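Local coordinates for protein aspartate aminotransferase (Rhodobacter sphaeroides, PDB 3NRA) that probably catalyses the pyridoxal-phosphate-dependent transfer of an amino group between L-aspartate and 2-oxoglutarate, giving oxaloacetate and L-glutamate, at residues 199-204 with 235-240; 183-188 with 194-199; 217-222 with 229-234; 151-156 with 170-175; 112-117 with 246-251. All coordinates share one frame; numbering follows the deposited sequence. Where two conformers were deposited one is given.

Interaction 1: residues 199-204 with 235-240; sequences EEIGQI and RAEAAV
Glu237 reaches from the loop after strand 214-218 to helix 198-211 and lies over the helix at Ile201 and Gly202. Its chain is bent at chi2 (-66°), which turns the carboxylate along the helix surface. The two carboxylate oxygens land on different residues. Glu237 OE2 meets the methyl Ile201 CG2 at 3.6 Å, while Glu237 OE1 sits 3.7 Å from Gly202 CA. The methylene carbon Glu237 CG also packs on Ile201 CG2, at 3.7 Å. The two side chains cross at about a right angle, and only the CG2 branch of Ile201 takes part. Ile201 CG1 runs on to CD1, which packs against Tyr196, Asn187 and Phe185. Gly202 gives the carboxylate bare backbone to rest on. Here the CA atoms of Gly202 and Glu237 are 6.5 Å apart. From Glu237 the chain makes a type I beta turn to Val240. The side chains of Glu237 and Val240 both touch Ala205, one turn further along the helix, and Glu237 also touches Thr232. No hydrogen bond or salt bridge joins the two segments. The carboxylate meets the helix by van der Waals contact alone, so its charge probably adds little to the hold between loop and helix.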
# COMPACT_ATOMS: atom_id res chain seq x y z
N GLU B 199 -34.32 -1.01 6.49
CA GLU B 199 -35.06 -0.28 5.47
C GLU B 199 -34.12 0.63 4.66
O GLU B 199 -34.21 0.66 3.44
CB GLU B 199 -36.19 0.56 6.15
CG GLU B 199 -37.48 0.66 5.36
CD GLU B 199 -37.43 1.67 4.19
OE1 GLU B 199 -36.65 2.65 4.26
OE2 GLU B 199 -38.19 1.47 3.20
N GLU B 200 -33.20 1.33 5.33
CA GLU B 200 -32.20 2.14 4.61
C GLU B 200 -31.36 1.31 3.65
O GLU B 200 -31.12 1.72 2.53
CB GLU B 200 -31.29 2.91 5.58
CG GLU B 200 -32.01 4.15 6.24
CD GLU B 200 -31.23 4.76 7.36
OE1 GLU B 200 -30.66 4.00 8.20
OE2 GLU B 200 -31.21 6.00 7.43
N ILE B 201 -30.93 0.14 4.10
CA ILE B 201 -30.08 -0.71 3.28
C ILE B 201 -30.88 -1.30 2.12
O ILE B 201 -30.36 -1.46 1.01
CB ILE B 201 -29.44 -1.82 4.16
CG1 ILE B 201 -28.41 -1.18 5.13
CG2 ILE B 201 -28.82 -2.94 3.30
CD1 ILE B 201 -27.14 -0.60 4.47
N GLY B 202 -32.16 -1.59 2.36
CA GLY B 202 -33.06 -2.08 1.32
C GLY B 202 -33.27 -1.06 0.22
O GLY B 202 -33.21 -1.40 -0.97
N GLN B 203 -33.44 0.19 0.62
CA GLN B 203 -33.65 1.26 -0.34
C GLN B 203 -32.36 1.61 -1.07
O GLN B 203 -32.40 1.91 -2.25
CB GLN B 203 -34.26 2.52 0.33
CG GLN B 203 -34.68 3.67 -0.68
CD GLN B 203 -35.86 3.30 -1.61
OE1 GLN B 203 -36.31 2.15 -1.63
NE2 GLN B 203 -36.35 4.28 -2.36
N ILE B 204 -31.22 1.53 -0.38
CA ILE B 204 -29.93 1.73 -1.04
C ILE B 204 -29.74 0.66 -2.09
O ILE B 204 -29.35 0.95 -3.20
CB ILE B 204 -28.73 1.71 -0.04
CG1 ILE B 204 -28.64 3.04 0.74
CG2 ILE B 204 -27.40 1.46 -0.80
CD1 ILE B 204 -27.75 2.98 1.97
N ARG B 235 -24.82 -6.35 0.69
CA ARG B 235 -24.47 -7.41 -0.30
C ARG B 235 -25.37 -8.63 -0.28
O ARG B 235 -25.33 -9.42 -1.21
CB ARG B 235 -23.00 -7.87 -0.11
CG ARG B 235 -22.76 -8.80 1.08
CD ARG B 235 -21.24 -9.04 1.27
NE ARG B 235 -20.68 -9.62 0.06
CZ ARG B 235 -20.65 -10.91 -0.24
NH1 ARG B 235 -21.01 -11.85 0.65
NH2 ARG B 235 -20.21 -11.29 -1.45
N ALA B 236 -26.12 -8.81 0.81
CA ALA B 236 -27.10 -9.87 0.94
C ALA B 236 -28.52 -9.44 0.55
O ALA B 236 -29.41 -10.28 0.51
CB ALA B 236 -27.10 -10.42 2.40
N GLU B 237 -28.74 -8.16 0.23
CA GLU B 237 -30.12 -7.70 -0.21
C GLU B 237 -30.59 -8.36 -1.51
O GLU B 237 -29.88 -8.39 -2.48
CB GLU B 237 -30.15 -6.18 -0.38
CG GLU B 237 -30.11 -5.42 0.89
CD GLU B 237 -31.34 -5.62 1.76
OE1 GLU B 237 -32.48 -5.72 1.21
OE2 GLU B 237 -31.18 -5.70 2.99
N ALA B 238 -31.81 -8.89 -1.51
CA ALA B 238 -32.39 -9.52 -2.73
C ALA B 238 -32.47 -8.54 -3.95
O ALA B 238 -32.34 -8.97 -5.11
CB ALA B 238 -33.79 -10.11 -2.41
N ALA B 239 -32.65 -7.24 -3.67
CA ALA B 239 -32.79 -6.21 -4.71
C ALA B 239 -31.50 -5.91 -5.45
O ALA B 239 -31.52 -5.41 -6.58
CB ALA B 239 -33.35 -4.91 -4.09
N VAL B 240 -30.36 -6.16 -4.81
CA VAL B 240 -29.10 -5.72 -5.36
C VAL B 240 -28.48 -6.85 -6.13
O VAL B 240 -28.64 -8.00 -5.80
CB VAL B 240 -28.12 -5.19 -4.24
CG1 VAL B 240 -27.41 -6.34 -3.54
CG2 VAL B 240 -27.12 -4.19 -4.84

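Interaction 2: residues 183-188 with 194-199; sequences FLFSNP and VVYSAE
The Tyr196 ring carries the edge of Phe185 on one face and has Asn187 OD1 at its rim, in plane. Phe185 CD2 lies over that face near the rim, 3.7 Å from Tyr196 CE1. The pair is T-shaped: the planes stand at 74° and the centroids are 5.1 Å apart. The Asn187 amide stands steeply to the tyrosine ring. With Asn187 CG anti to the backbone N (chi1 -174°), the amide reaches the 194-199 backbone. There Tyr196 N donates to Asn187 OD1 at 3.1 Å. The bond is nearly straight at hydrogen (167°), but the donor stands above the carbonyl plane. A water joins Asn187 ND2 to Tyr196 O, so the amide serves both backbone polar groups of Tyr196. A second water accepts from Tyr196 OH and donates to Ser186 O. An alanine at Asn187 would remove the amide, and would probably leave Tyr196 N without its acceptor and free the 194-199 backbone to shift. Pro188, which follows a cis peptide bond, packs its CB on Val195 CG2 at 3.9 Å. Ser197 then caps the N-terminus of helix 198-211. This is the loop leading from strand to helix in the beta-alpha-beta unit of strand 182-186, helix 198-211 and strand 214-218, in the large PLP-binding domain of the fold type I aminotransferases.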
# COMPACT_ATOMS: atom_id res chain seq x y z
N PHE B 183 -21.71 4.72 -5.55
CA PHE B 183 -22.01 5.20 -4.20
C PHE B 183 -21.09 4.48 -3.20
O PHE B 183 -21.01 3.27 -3.19
CB PHE B 183 -23.47 4.89 -3.87
CG PHE B 183 -23.88 5.20 -2.44
CD1 PHE B 183 -23.61 6.44 -1.87
CD2 PHE B 183 -24.64 4.28 -1.71
CE1 PHE B 183 -24.04 6.74 -0.59
CE2 PHE B 183 -25.03 4.57 -0.40
CZ PHE B 183 -24.73 5.81 0.15
N LEU B 184 -20.38 5.27 -2.36
CA LEU B 184 -19.42 4.78 -1.38
C LEU B 184 -19.90 5.25 -0.03
O LEU B 184 -20.23 6.45 0.12
CB LEU B 184 -18.04 5.37 -1.66
CG LEU B 184 -17.00 5.29 -0.55
CD1 LEU B 184 -16.66 3.82 -0.16
CD2 LEU B 184 -15.76 6.10 -0.93
N PHE B 185 -19.99 4.33 0.94
CA PHE B 185 -20.39 4.67 2.31
C PHE B 185 -19.83 3.71 3.34
O PHE B 185 -19.56 2.52 3.02
CB PHE B 185 -21.94 4.77 2.42
CG PHE B 185 -22.65 3.45 2.49
CD1 PHE B 185 -22.70 2.61 1.39
CD2 PHE B 185 -23.36 3.08 3.64
CE1 PHE B 185 -23.40 1.39 1.44
CE2 PHE B 185 -24.04 1.86 3.70
CZ PHE B 185 -24.06 1.02 2.60
N SER B 186 -19.62 4.21 4.56
CA SER B 186 -19.27 3.37 5.69
C SER B 186 -20.50 3.02 6.53
O SER B 186 -21.39 3.85 6.74
CB SER B 186 -18.17 4.04 6.57
OG SER B 186 -18.67 5.17 7.22
N ASN B 187 -20.54 1.77 6.98
CA ASN B 187 -21.59 1.22 7.81
C ASN B 187 -20.97 0.19 8.77
O ASN B 187 -20.57 -0.86 8.32
CB ASN B 187 -22.65 0.52 6.96
CG ASN B 187 -23.83 0.07 7.77
OD1 ASN B 187 -24.07 0.59 8.85
ND2 ASN B 187 -24.55 -0.92 7.27
N PRO B 188 -20.86 0.51 10.09
CA PRO B 188 -21.28 1.72 10.74
C PRO B 188 -20.54 2.96 10.23
O PRO B 188 -19.35 2.88 9.81
CB PRO B 188 -20.91 1.47 12.20
CG PRO B 188 -19.75 0.59 12.14
CD PRO B 188 -20.13 -0.36 11.03
N VAL B 194 -23.28 5.40 13.86
CA VAL B 194 -24.64 4.95 13.57
C VAL B 194 -24.62 3.85 12.48
O VAL B 194 -23.78 3.84 11.59
CB VAL B 194 -25.57 6.12 13.15
CG1 VAL B 194 -25.67 7.15 14.26
CG2 VAL B 194 -25.10 6.75 11.86
N VAL B 195 -25.58 2.95 12.58
CA VAL B 195 -25.68 1.79 11.69
C VAL B 195 -26.92 1.98 10.86
O VAL B 195 -27.93 2.42 11.37
CB VAL B 195 -25.80 0.48 12.53
CG1 VAL B 195 -26.29 -0.68 11.69
CG2 VAL B 195 -24.42 0.15 13.20
N TYR B 196 -26.85 1.66 9.58
CA TYR B 196 -28.01 1.88 8.69
C TYR B 196 -29.07 0.83 8.99
O TYR B 196 -28.76 -0.30 9.24
CB TYR B 196 -27.58 1.83 7.23
CG TYR B 196 -26.79 3.06 6.77
CD1 TYR B 196 -25.49 3.29 7.23
CD2 TYR B 196 -27.34 3.98 5.92
CE1 TYR B 196 -24.78 4.40 6.84
CE2 TYR B 196 -26.62 5.12 5.53
CZ TYR B 196 -25.35 5.31 5.99
OH TYR B 196 -24.64 6.42 5.58
N SER B 197 -30.33 1.25 9.04
CA SER B 197 -31.45 0.32 9.30
C SER B 197 -31.65 -0.66 8.14
O SER B 197 -31.15 -0.42 7.03
CB SER B 197 -32.76 1.10 9.49
OG SER B 197 -33.19 1.65 8.24
N ALA B 198 -32.37 -1.74 8.41
CA ALA B 198 -32.82 -2.70 7.37
C ALA B 198 -33.50 -2.00 6.19
O ALA B 198 -33.22 -2.30 5.05
CB ALA B 198 -33.79 -3.75 8.00
N GLU B 199 -34.32 -1.01 6.49
CA GLU B 199 -35.06 -0.28 5.47
C GLU B 199 -34.12 0.63 4.66
O GLU B 199 -34.21 0.66 3.44
CB GLU B 199 -36.19 0.56 6.15
CG GLU B 199 -37.48 0.66 5.36
CD GLU B 199 -37.43 1.67 4.19
OE1 GLU B 199 -36.65 2.65 4.26
OE2 GLU B 199 -38.19 1.47 3.20
O HOH W 1 -22.00 6.33 5.94
O HOH W 2 -26.73 -1.93 8.59

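Interaction 3: residues 217-222 with 229-234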
# COMPACT_ATOMS: atom_id res chain seq x y z
N ALA B 217 -19.44 -0.76 -0.04
CA ALA B 217 -19.90 -0.70 1.35
C ALA B 217 -18.72 -0.96 2.29
O ALA B 217 -18.15 -2.05 2.29
CB ALA B 217 -20.99 -1.71 1.58
N ASP B 218 -18.32 0.08 3.04
CA ASP B 218 -17.17 0.00 3.94
C ASP B 218 -17.68 -0.41 5.35
O ASP B 218 -18.15 0.43 6.14
CB ASP B 218 -16.44 1.36 3.95
CG ASP B 218 -15.13 1.33 4.75
OD1 ASP B 218 -14.94 0.40 5.53
OD2 ASP B 218 -14.32 2.27 4.60
N GLN B 219 -17.54 -1.69 5.64
CA GLN B 219 -18.07 -2.30 6.85
C GLN B 219 -16.98 -2.61 7.83
O GLN B 219 -17.09 -3.56 8.64
CB GLN B 219 -18.86 -3.56 6.49
CG GLN B 219 -19.91 -3.34 5.34
CD GLN B 219 -20.90 -4.52 5.22
OE1 GLN B 219 -21.96 -4.38 4.60
NE2 GLN B 219 -20.56 -5.66 5.84
N LEU B 220 -15.95 -1.76 7.82
CA LEU B 220 -14.74 -1.95 8.63
C LEU B 220 -15.03 -2.31 10.07
O LEU B 220 -14.38 -3.21 10.63
CB LEU B 220 -13.89 -0.69 8.60
CG LEU B 220 -12.53 -0.68 9.34
CD1 LEU B 220 -12.72 -0.34 10.85
CD2 LEU B 220 -11.73 -1.98 9.12
N TYR B 221 -15.95 -1.57 10.70
CA TYR B 221 -16.17 -1.73 12.14
C TYR B 221 -17.47 -2.53 12.46
O TYR B 221 -17.92 -2.56 13.61
CB TYR B 221 -16.16 -0.35 12.84
CG TYR B 221 -15.16 -0.18 13.97
CD1 TYR B 221 -14.88 -1.22 14.85
CD2 TYR B 221 -14.52 1.04 14.19
CE1 TYR B 221 -14.02 -1.03 15.93
CE2 TYR B 221 -13.61 1.20 15.23
CZ TYR B 221 -13.38 0.18 16.10
OH TYR B 221 -12.48 0.35 17.17
N SER B 222 -17.99 -3.25 11.46
CA SER B 222 -19.32 -3.88 11.55
C SER B 222 -19.35 -5.07 12.49
O SER B 222 -20.40 -5.42 12.97
CB SER B 222 -19.79 -4.33 10.16
OG SER B 222 -18.87 -5.27 9.59
N ALA B 229 -28.13 -4.01 19.00
CA ALA B 229 -28.04 -3.29 17.74
C ALA B 229 -28.29 -4.30 16.61
O ALA B 229 -27.82 -5.43 16.67
CB ALA B 229 -26.69 -2.64 17.59
N SER B 230 -29.05 -3.89 15.60
CA SER B 230 -29.20 -4.64 14.39
C SER B 230 -28.13 -4.18 13.39
O SER B 230 -27.53 -3.11 13.54
CB SER B 230 -30.61 -4.44 13.81
OG SER B 230 -30.64 -3.29 12.94
N TYR B 231 -27.86 -5.03 12.40
CA TYR B 231 -26.98 -4.69 11.29
C TYR B 231 -27.44 -5.43 10.06
O TYR B 231 -27.69 -6.64 10.11
CB TYR B 231 -25.52 -5.06 11.60
CG TYR B 231 -24.54 -4.54 10.59
CD1 TYR B 231 -24.31 -5.22 9.39
CD2 TYR B 231 -23.93 -3.32 10.78
CE1 TYR B 231 -23.43 -4.73 8.44
CE2 TYR B 231 -23.06 -2.81 9.83
CZ TYR B 231 -22.82 -3.51 8.66
OH TYR B 231 -21.96 -3.00 7.72
N THR B 232 -27.49 -4.72 8.93
CA THR B 232 -27.95 -5.28 7.67
C THR B 232 -26.85 -5.12 6.60
O THR B 232 -26.34 -4.00 6.36
CB THR B 232 -29.22 -4.58 7.21
OG1 THR B 232 -30.12 -4.49 8.31
CG2 THR B 232 -29.89 -5.34 6.07
N HIS B 233 -26.51 -6.23 5.94
CA HIS B 233 -25.45 -6.25 4.94
C HIS B 233 -26.02 -6.01 3.56
O HIS B 233 -26.74 -6.86 3.03
CB HIS B 233 -24.74 -7.61 4.98
CG HIS B 233 -24.07 -7.90 6.27
ND1 HIS B 233 -22.75 -7.59 6.50
CD2 HIS B 233 -24.52 -8.51 7.39
CE1 HIS B 233 -22.42 -7.96 7.73
NE2 HIS B 233 -23.47 -8.53 8.29
N LEU B 234 -25.66 -4.88 2.97
CA LEU B 234 -26.12 -4.51 1.61
C LEU B 234 -25.95 -5.64 0.61
O LEU B 234 -26.82 -5.88 -0.19
CB LEU B 234 -25.36 -3.27 1.09
CG LEU B 234 -25.88 -2.69 -0.24
CD1 LEU B 234 -27.31 -2.23 -0.07
CD2 LEU B 234 -24.99 -1.54 -0.73
O HOH W 3 -24.21 -2.90 4.79
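Gln219 places CG beside its own backbone N (chi1 -50°) and stays extended beyond it, which carries its amide across to Tyr231 and His233. Tyr231, with CG anti to the backbone N (chi1 -170°), points its ring at the 219-222 turn. Gln219 NE2 donates to His233 ND1 at 3.0 Å, tilted a little from both the amide and the imidazole planes. Gln219 OE1 accepts from a water that also donates to Thr232 O and accepts from Leu234 N. Both ends of the amide thus hold the 229-234 loop. Replacing Gln219 with a leucine would probably leave His233 ND1 without its donor and the bridging water with one partner fewer. The phenol oxygen of Tyr231 rests against the glutamine chain, with Tyr231 OH 3.1 Å from Gln219 CD. It hydrogen-bonds to Asn187 O instead. Ser222 CB packs on Tyr231 CZ at 3.5 Å. Ser222 N donates to Gln219 O and closes the type I turn; Ser222 OG donates to the same oxygen, in the carbonyl plane. Asp218, just before this turn, hydrogen-bonds through OD2 to the pyridine nitrogen N1 of the cofactor on the modified lysine at position 253. The contact sits at the C-terminal end of strand 214-218. Strands 182-186 and 245-249 flank that strand, and Thr232 and Leu234 lean on helix 198-211.

Interaction 4: residues 151-156 with 170-175; sequences VPVQLD and TGLEEA
Strand 151-154 and helix 170-175 run nearly antiparallel, at 165°, with their axes 7.6 Å apart at closest approach. The backbones come nearest at Val153 and Gly171, whose CA atoms are 5.5 Å apart. Two valines on the same side of the strand face the helix. Val151 has CG1 anti to its backbone N (chi1 -177°), and this methyl meets the helix: Val151 CG1 is 3.7 Å from Ala175 CB. Val153 has the same torsion but uses both branches. Its CG1 lies over the helix backbone, 3.9 Å from Leu172 N. Its CG2 takes the side chain, 4.1 Å from Leu172 CD1, and the two chains cross at a slant. Gly171 has no side chain, so Val153 faces bare helix backbone here. Leu172 continues inward to touch Ala130 of strand 128-133, and Ile204 and Leu207 of helix 198-211. Glu173 turns elsewhere and forms a salt bridge with Arg210. The strand is the outermost of the seven-stranded sheet on this side, and its backbone is hydrogen-bonded to strand 128-133. The helix runs back along it on one face of the sheet. No hydrogen bond crosses between the two segments. Methyl groups and helix backbone make the contact, so apolar packing, probably with exclusion of water, holds the helix to the edge strand.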
# COMPACT_ATOMS: atom_id res chain seq x y z
N VAL B 151 -21.07 14.08 -5.49
CA VAL B 151 -22.44 14.55 -5.26
C VAL B 151 -22.78 14.15 -3.82
O VAL B 151 -22.82 12.97 -3.50
CB VAL B 151 -23.43 13.90 -6.24
CG1 VAL B 151 -24.90 14.48 -6.04
CG2 VAL B 151 -22.96 14.11 -7.70
N PRO B 152 -22.85 15.14 -2.91
CA PRO B 152 -23.06 14.81 -1.52
C PRO B 152 -24.50 14.33 -1.23
O PRO B 152 -25.42 14.71 -1.92
CB PRO B 152 -22.78 16.12 -0.79
CG PRO B 152 -23.04 17.17 -1.77
CD PRO B 152 -22.65 16.60 -3.10
N VAL B 153 -24.61 13.42 -0.27
CA VAL B 153 -25.87 12.94 0.24
C VAL B 153 -25.83 13.18 1.75
O VAL B 153 -24.94 12.67 2.43
CB VAL B 153 -26.01 11.44 -0.01
CG1 VAL B 153 -27.38 10.93 0.53
CG2 VAL B 153 -25.85 11.12 -1.52
N GLN B 154 -26.77 13.97 2.25
CA GLN B 154 -26.79 14.32 3.68
C GLN B 154 -27.11 13.10 4.52
O GLN B 154 -28.02 12.32 4.19
CB GLN B 154 -27.83 15.44 3.94
CG GLN B 154 -27.85 15.99 5.34
CD GLN B 154 -26.55 16.72 5.72
OE1 GLN B 154 -25.98 17.45 4.92
NE2 GLN B 154 -26.09 16.49 6.92
N LEU B 155 -26.34 12.91 5.59
CA LEU B 155 -26.73 12.05 6.70
C LEU B 155 -27.32 12.93 7.77
O LEU B 155 -26.58 13.63 8.46
CB LEU B 155 -25.52 11.28 7.28
CG LEU B 155 -25.79 10.18 8.34
CD1 LEU B 155 -26.60 9.04 7.74
CD2 LEU B 155 -24.46 9.64 8.96
N ASP B 156 -28.64 12.88 7.92
CA ASP B 156 -29.32 13.65 8.93
C ASP B 156 -29.34 12.84 10.23
O ASP B 156 -30.39 12.41 10.69
CB ASP B 156 -30.75 14.06 8.46
CG ASP B 156 -30.72 15.21 7.43
OD1 ASP B 156 -30.09 16.24 7.71
OD2 ASP B 156 -31.30 15.06 6.34
N THR B 170 -33.87 10.26 -0.76
CA THR B 170 -34.25 11.06 -1.90
C THR B 170 -33.01 11.75 -2.52
O THR B 170 -32.87 11.78 -3.73
CB THR B 170 -35.31 12.12 -1.54
OG1 THR B 170 -36.29 11.55 -0.65
CG2 THR B 170 -36.00 12.64 -2.81
N GLY B 171 -32.12 12.26 -1.68
CA GLY B 171 -30.84 12.82 -2.12
C GLY B 171 -29.96 11.81 -2.87
O GLY B 171 -29.34 12.15 -3.86
N LEU B 172 -29.92 10.56 -2.40
CA LEU B 172 -29.16 9.51 -3.08
C LEU B 172 -29.75 9.24 -4.46
O LEU B 172 -29.01 9.21 -5.46
CB LEU B 172 -29.18 8.23 -2.27
CG LEU B 172 -28.39 7.05 -2.85
CD1 LEU B 172 -26.91 7.46 -3.13
CD2 LEU B 172 -28.47 5.87 -1.89
N GLU B 173 -31.07 9.06 -4.51
CA GLU B 173 -31.75 8.86 -5.74
C GLU B 173 -31.49 9.97 -6.73
O GLU B 173 -31.24 9.70 -7.89
CB GLU B 173 -33.26 8.72 -5.52
CG GLU B 173 -33.99 8.51 -6.84
CD GLU B 173 -35.43 8.11 -6.69
OE1 GLU B 173 -35.92 7.99 -5.53
OE2 GLU B 173 -36.08 7.94 -7.75
N GLU B 174 -31.58 11.22 -6.27
CA GLU B 174 -31.30 12.38 -7.11
C GLU B 174 -29.85 12.38 -7.63
O GLU B 174 -29.61 12.72 -8.79
CB GLU B 174 -31.60 13.68 -6.36
CG GLU B 174 -33.10 13.96 -6.06
CD GLU B 174 -33.94 14.12 -7.29
OE1 GLU B 174 -33.59 14.95 -8.16
OE2 GLU B 174 -34.98 13.41 -7.39
N ALA B 175 -28.91 11.97 -6.79
CA ALA B 175 -27.53 11.75 -7.20
C ALA B 175 -27.45 10.77 -8.37
O ALA B 175 -26.79 11.04 -9.35
CB ALA B 175 -26.68 11.22 -6.01

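Interaction 5: residues 112-117 with 246-251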
# COMPACT_ATOMS: atom_id res chain seq x y z
N GLN B 112 -7.99 0.48 4.26
CA GLN B 112 -7.61 1.66 3.45
C GLN B 112 -7.11 1.21 2.07
O GLN B 112 -7.48 1.79 1.06
CB GLN B 112 -6.54 2.52 4.14
CG GLN B 112 -6.26 3.87 3.44
CD GLN B 112 -7.52 4.76 3.36
OE1 GLN B 112 -8.23 4.93 4.36
NE2 GLN B 112 -7.79 5.32 2.18
N GLY B 113 -6.24 0.19 2.07
CA GLY B 113 -5.75 -0.41 0.82
C GLY B 113 -6.87 -0.83 -0.11
O GLY B 113 -6.85 -0.50 -1.30
N ALA B 114 -7.87 -1.51 0.45
CA ALA B 114 -9.03 -1.92 -0.29
C ALA B 114 -9.85 -0.74 -0.82
O ALA B 114 -10.32 -0.77 -1.99
CB ALA B 114 -9.90 -2.85 0.56
N LEU B 115 -10.02 0.28 0.01
CA LEU B 115 -10.78 1.46 -0.36
C LEU B 115 -10.15 2.20 -1.54
O LEU B 115 -10.85 2.54 -2.53
CB LEU B 115 -10.89 2.40 0.83
CG LEU B 115 -11.70 3.67 0.68
CD1 LEU B 115 -13.17 3.39 0.31
CD2 LEU B 115 -11.60 4.53 1.99
N PHE B 116 -8.84 2.45 -1.45
CA PHE B 116 -8.14 3.06 -2.56
C PHE B 116 -8.38 2.32 -3.87
O PHE B 116 -8.66 2.94 -4.91
CB PHE B 116 -6.63 3.08 -2.32
CG PHE B 116 -5.85 3.71 -3.46
CD1 PHE B 116 -5.90 5.05 -3.68
CD2 PHE B 116 -5.12 2.95 -4.33
CE1 PHE B 116 -5.21 5.64 -4.72
CE2 PHE B 116 -4.43 3.52 -5.37
CZ PHE B 116 -4.47 4.87 -5.55
N LEU B 117 -8.15 1.01 -3.84
CA LEU B 117 -8.25 0.19 -5.05
C LEU B 117 -9.68 0.19 -5.58
O LEU B 117 -9.90 0.29 -6.78
CB LEU B 117 -7.80 -1.26 -4.74
CG LEU B 117 -6.30 -1.44 -4.40
CD1 LEU B 117 -6.03 -2.86 -3.99
CD2 LEU B 117 -5.42 -1.05 -5.61
N VAL B 246 -19.12 -4.10 -3.96
CA VAL B 246 -17.87 -4.47 -3.32
C VAL B 246 -17.98 -4.08 -1.85
O VAL B 246 -18.36 -2.97 -1.54
CB VAL B 246 -16.69 -3.76 -3.99
CG1 VAL B 246 -15.39 -4.03 -3.24
CG2 VAL B 246 -16.59 -4.20 -5.45
N THR B 247 -17.73 -5.03 -0.97
CA THR B 247 -17.72 -4.80 0.45
C THR B 247 -16.31 -4.88 0.91
O THR B 247 -15.56 -5.77 0.49
CB THR B 247 -18.55 -5.84 1.19
OG1 THR B 247 -19.88 -5.86 0.64
CG2 THR B 247 -18.65 -5.53 2.70
N ILE B 248 -15.90 -3.95 1.77
CA ILE B 248 -14.56 -3.95 2.31
C ILE B 248 -14.62 -3.94 3.82
O ILE B 248 -15.50 -3.35 4.39
CB ILE B 248 -13.68 -2.78 1.75
CG1 ILE B 248 -14.09 -1.43 2.29
CG2 ILE B 248 -13.74 -2.74 0.18
CD1 ILE B 248 -13.23 -0.24 1.68
N MSE B 249 -13.72 -4.68 4.43
CA MSE B 249 -13.56 -4.68 5.85
C MSE B 249 -12.28 -5.42 6.19
O MSE B 249 -11.61 -5.95 5.32
CB MSE B 249 -14.77 -5.36 6.56
CG MSE B 249 -15.05 -6.79 6.12
SE MSE B 249 -16.60 -7.48 6.95
CE MSE B 249 -15.98 -7.44 8.79
N GLY B 250 -11.93 -5.43 7.47
CA GLY B 250 -10.74 -6.10 7.92
C GLY B 250 -10.60 -6.09 9.45
O GLY B 250 -11.48 -5.61 10.15
N PRO B 251 -9.46 -6.60 9.95
CA PRO B 251 -9.20 -6.75 11.36
C PRO B 251 -8.43 -5.61 12.03
O PRO B 251 -7.95 -5.80 13.16
CB PRO B 251 -8.36 -8.01 11.39
CG PRO B 251 -7.58 -7.93 10.14
CD PRO B 251 -8.50 -7.38 9.14
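Helix 110-120 packs on the central sheet of the large PLP-binding domain, here against strand 245-249. The helix begins beside the cofactor: Gln112 N donates to a phosphate oxygen of the modified lysine at position 253. One side chain of the strand, Ile248, makes the contact. Its two branches part toward neighbouring residues of the helix. Ile248 CG2 touches Ala114 CB at 3.9 Å. The longer branch, with CG1 set between the backbone N and the carbonyl carbon (chi1 72°), carries CD1 to Leu115. There Ile248 CD1 lies 3.6 Å from Leu115 CA and equally close to Leu115 CB. Leu115 CD1 also approaches that methyl, at 3.9 Å, and the two side chains cross at a slant. The small Ala114 side chain lets the helix come near, with the CA atoms of Ala114 and Ile248 6.4 Å apart. Ala265 of strand 263-267 packs on both Ala114 and Ile248. On the far side of the helix, Gln112 and Phe116 meet the second subunit. All three residues of the contact are buried, and no hydrogen bond joins the segments. Dispersion and the exclusion of water probably hold them, with both branches of the isoleucine in use.

Overall arrangement
The centres of interactions 2, 3 and 5 lie 10 or 11 Å from that of the chain, those of 1 and 4 about 20 Å; interaction 4 is still buried, interaction 1 only partly. All but interaction 1 reach the seven-stranded sheet. Interactions 4 and 5 are apolar strand-helix packing, one at an edge strand and one in the interior. Interactions 2 and 3 are richer in polar groups and waters, and lie at the C-terminal ends of strands, where the chain leaves the sheet; the bond from Tyr231 OH to Asn187 O ties them together. Helix 198-211 serves interactions 1 and 2, and Ile201 packs against both interactions 2 and 3. Leu172 of interaction 4 meets Phe183 and Ile204. Backbone bonds between neighbouring strands join interactions 3 and 5.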